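PDB 1UP7: 6-phospho-beta-glucosidase BglT from Thermotoga maritima, which hydrolyses cellobiose 6'-phosphate to glucose 6-phosphate and glucose, using NAD(+) and a manganese ion as cofactors. Local coordinates for residues R4-G9 and E68-D73. Residues are numbered along the deposited sequence; the frame is centred on the assembly and turned at random.
Sequences RIAVIG and EGAVVD. With NAD (nicotinamide-adenine-dinucleotide), chain I.
Arg-4 reaches from strand 4-8 across to helix 67-71, where one nitrogen, NH1, donates to two successive backbone carbonyls. The bond to Gly-69 O (3.1 Å) meets that oxygen at a C=O...N angle of 151°, whereas Ala-70 O, at 3.2 Å from NH1, is approached from above its carbonyl plane. Both bonds are bent at the hydrogen. CG lies anti to the backbone N (chi1 174°), and a bend at chi3 turns the guanidinium so that Asp-73 CB sits over one face, near the rim. The charge is paired through NE with Glu-33 OE2 at the start of strand 33-37. A water accepts from Arg-4 N and donates to Asp-73 O.

The methyl of Ala-6 comes close to the carbonyl that also receives Arg-4 NH1, with CB 3.3 Å from Ala-70 O. Apolar contacts begin with Ala-6 CB, 4.2 Å from Ala-70 CB. Ile-8 crosses Val-71 at about a right angle, its CD1 touching Val-71 CG1 (4.0 Å) and Ala-70 CB, while its CG2 lies 4.1 Å from C2A of the NAD adenine. Such packing of a short helix against the first strand of a parallel sheet, which runs into the dinucleotide-binding glycine loop at Gly-9, belongs to the Rossmann fold of family 4 glycosidases.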
loop_
_atom_site.group_PDB
_atom_site.type_symbol
_atom_site.label_atom_id
_atom_site.label_comp_id
_atom_site.label_asym_id
_atom_site.label_seq_id
_atom_site.Cartn_x
_atom_site.Cartn_y
_atom_site.Cartn_z
ATOM N N ARG A 4 -3.246 36.563 -17.081
ATOM C CA ARG A 4 -2.091 36.598 -17.961
ATOM C C ARG A 4 -1.490 35.209 -18.162
ATOM O O ARG A 4 -1.311 34.467 -17.206
ATOM C CB ARG A 4 -1.033 37.560 -17.408
ATOM C CG ARG A 4 0.249 37.512 -18.228
ATOM C CD ARG A 4 1.474 37.943 -17.503
ATOM N NE ARG A 4 1.683 39.382 -17.630
ATOM C CZ ARG A 4 2.836 40.003 -17.325
ATOM N NH1 ARG A 4 3.897 39.292 -16.863
ATOM N NH2 ARG A 4 2.914 41.330 -17.469
ATOM N N ILE A 5 -1.182 34.875 -19.410
ATOM C CA ILE A 5 -0.492 33.618 -19.742
ATOM C C ILE A 5 0.943 33.900 -20.203
ATOM O O ILE A 5 1.150 34.677 -21.133
ATOM C CB ILE A 5 -1.244 32.845 -20.860
ATOM C CG1 ILE A 5 -2.721 32.573 -20.514
ATOM C CG2 ILE A 5 -0.503 31.552 -21.245
ATOM C CD1 ILE A 5 -3.484 32.004 -21.728
ATOM N N ALA A 6 1.927 33.271 -19.562
ATOM C CA ALA A 6 3.307 33.346 -20.045
ATOM C C ALA A 6 3.656 32.141 -20.920
ATOM O O ALA A 6 3.243 31.005 -20.642
ATOM C CB ALA A 6 4.321 33.476 -18.881
ATOM N N VAL A 7 4.396 32.409 -21.991
ATOM C CA VAL A 7 4.843 31.382 -22.912
ATOM C C VAL A 7 6.378 31.398 -22.974
ATOM O O VAL A 7 6.982 32.385 -23.442
ATOM C CB VAL A 7 4.252 31.560 -24.345
ATOM C CG1 VAL A 7 4.802 30.474 -25.294
ATOM C CG2 VAL A 7 2.757 31.560 -24.343
ATOM N N ILE A 8 6.996 30.317 -22.498
ATOM C CA ILE A 8 8.454 30.238 -22.379
ATOM C C ILE A 8 8.977 29.379 -23.548
ATOM O O ILE A 8 8.697 28.178 -23.643
ATOM C CB ILE A 8 8.870 29.675 -20.987
ATOM C CG1 ILE A 8 8.038 30.308 -19.863
ATOM C CG2 ILE A 8 10.346 29.868 -20.721
ATOM C CD1 ILE A 8 8.092 31.818 -19.756
ATOM N N GLY A 9 9.711 30.036 -24.442
ATOM C CA GLY A 9 10.092 29.483 -25.725
ATOM C C GLY A 9 9.217 30.045 -26.847
ATOM O O GLY A 9 8.794 29.314 -27.751
ATOM N N GLU A 68 11.744 36.122 -15.590
ATOM C CA GLU A 68 11.052 36.632 -14.409
ATOM C C GLU A 68 9.932 37.600 -14.819
ATOM O O GLU A 68 8.815 37.530 -14.328
ATOM C CB GLU A 68 12.043 37.307 -13.453
ATOM C CG GLU A 68 11.381 37.717 -12.137
ATOM C CD GLU A 68 12.349 37.747 -10.937
ATOM O OE1 GLU A 68 13.297 36.892 -10.897
ATOM O OE2 GLU A 68 12.143 38.629 -10.034
ATOM N N GLY A 69 10.256 38.488 -15.754
ATOM C CA GLY A 69 9.309 39.452 -16.284
ATOM C C GLY A 69 8.113 38.807 -16.979
ATOM O O GLY A 69 7.023 39.374 -17.004
ATOM N N ALA A 70 8.313 37.615 -17.531
ATOM C CA ALA A 70 7.236 36.918 -18.184
ATOM C C ALA A 70 6.269 36.279 -17.177
ATOM O O ALA A 70 5.054 36.374 -17.371
ATOM C CB ALA A 70 7.786 35.903 -19.217
ATOM N N VAL A 71 6.803 35.694 -16.101
ATOM C CA VAL A 71 6.024 34.854 -15.200
ATOM C C VAL A 71 5.479 35.571 -13.970
ATOM O O VAL A 71 4.568 35.058 -13.314
ATOM C CB VAL A 71 6.834 33.624 -14.759
ATOM C CG1 VAL A 71 7.285 32.825 -15.969
ATOM C CG2 VAL A 71 8.028 34.038 -13.847
ATOM N N VAL A 72 5.997 36.765 -13.685
ATOM C CA VAL A 72 5.718 37.475 -12.432
ATOM C C VAL A 72 4.222 37.639 -12.124
ATOM O O VAL A 72 3.791 37.416 -10.965
ATOM C CB VAL A 72 6.502 38.842 -12.348
ATOM C CG1 VAL A 72 6.004 39.874 -13.397
ATOM C CG2 VAL A 72 6.446 39.431 -10.939
ATOM N N ASP A 73 3.428 38.022 -13.126
ATOM C CA ASP A 73 1.987 38.196 -12.901
ATOM C C ASP A 73 1.137 37.161 -13.655
ATOM O O ASP A 73 -0.052 37.387 -13.924
ATOM C CB ASP A 73 1.545 39.608 -13.285
ATOM C CG ASP A 73 2.126 40.667 -12.368
ATOM O OD1 ASP A 73 2.099 40.465 -11.116
ATOM O OD2 ASP A 73 2.639 41.726 -12.819
HETATM P PA NAD I . 12.513 24.569 -30.680
HETATM O O1A NAD I . 13.900 24.166 -30.985
HETATM O O2A NAD I . 11.833 25.468 -31.737
HETATM O O5B NAD I . 12.620 25.341 -29.260
HETATM C C5B NAD I . 11.617 26.248 -28.882
HETATM C C4B NAD I . 12.239 27.558 -28.416
HETATM O O4B NAD I . 12.864 27.392 -27.146
HETATM C C3B NAD I . 13.301 28.137 -29.342
HETATM O O3B NAD I . 12.831 29.390 -29.816
HETATM C C2B NAD I . 14.539 28.306 -28.459
HETATM O O2B NAD I . 15.232 29.507 -28.730
HETATM C C1B NAD I . 13.898 28.378 -27.084
HETATM N N9A NAD I . 14.780 28.058 -25.966
HETATM C C8A NAD I . 15.825 27.157 -25.889
HETATM N N7A NAD I . 16.289 27.212 -24.621
HETATM C C5A NAD I . 15.550 28.065 -23.888
HETATM C C6A NAD I . 15.600 28.498 -22.569
HETATM N N6A NAD I . 16.513 28.042 -21.718
HETATM N N1A NAD I . 14.677 29.439 -22.130
HETATM C C2A NAD I . 13.729 29.953 -23.000
HETATM N N3A NAD I . 13.710 29.538 -24.310
HETATM C C4A NAD I . 14.604 28.617 -24.736
HETATM O O3 NAD I . 11.695 23.198 -30.483
HETATM P PN NAD I . 10.116 22.948 -30.583
HETATM O O1N NAD I . 9.995 21.946 -31.671
HETATM O O2N NAD I . 9.330 24.162 -30.621
HETATM O O5D NAD I . 9.739 22.284 -29.177
HETATM C C5D NAD I . 10.149 22.781 -27.916
HETATM C C4D NAD I . 9.982 21.654 -26.885
HETATM O O4D NAD I . 8.630 21.211 -26.762
HETATM C C3D NAD I . 10.781 20.414 -27.258
HETATM O O3D NAD I . 11.325 19.945 -26.061
HETATM C C2D NAD I . 9.750 19.435 -27.811
HETATM O O2D NAD I . 10.071 18.064 -27.641
HETATM C C1D NAD I . 8.462 19.839 -27.131
HETATM N N1N NAD I . 7.366 19.875 -28.103
HETATM C C2N NAD I . 6.656 21.055 -28.135
HETATM C C3N NAD I . 5.601 21.233 -28.996
HETATM C C7N NAD I . 4.881 22.561 -28.991
HETATM O O7N NAD I . 3.470 22.665 -29.017
HETATM N N7N NAD I . 5.623 23.678 -28.947
HETATM C C4N NAD I . 5.272 20.169 -29.840
HETATM C C5N NAD I . 5.981 18.951 -29.818
HETATM C C6N NAD I . 7.046 18.816 -28.926
HETATM O O HOH W 1 -2.653 36.723 -14.545
#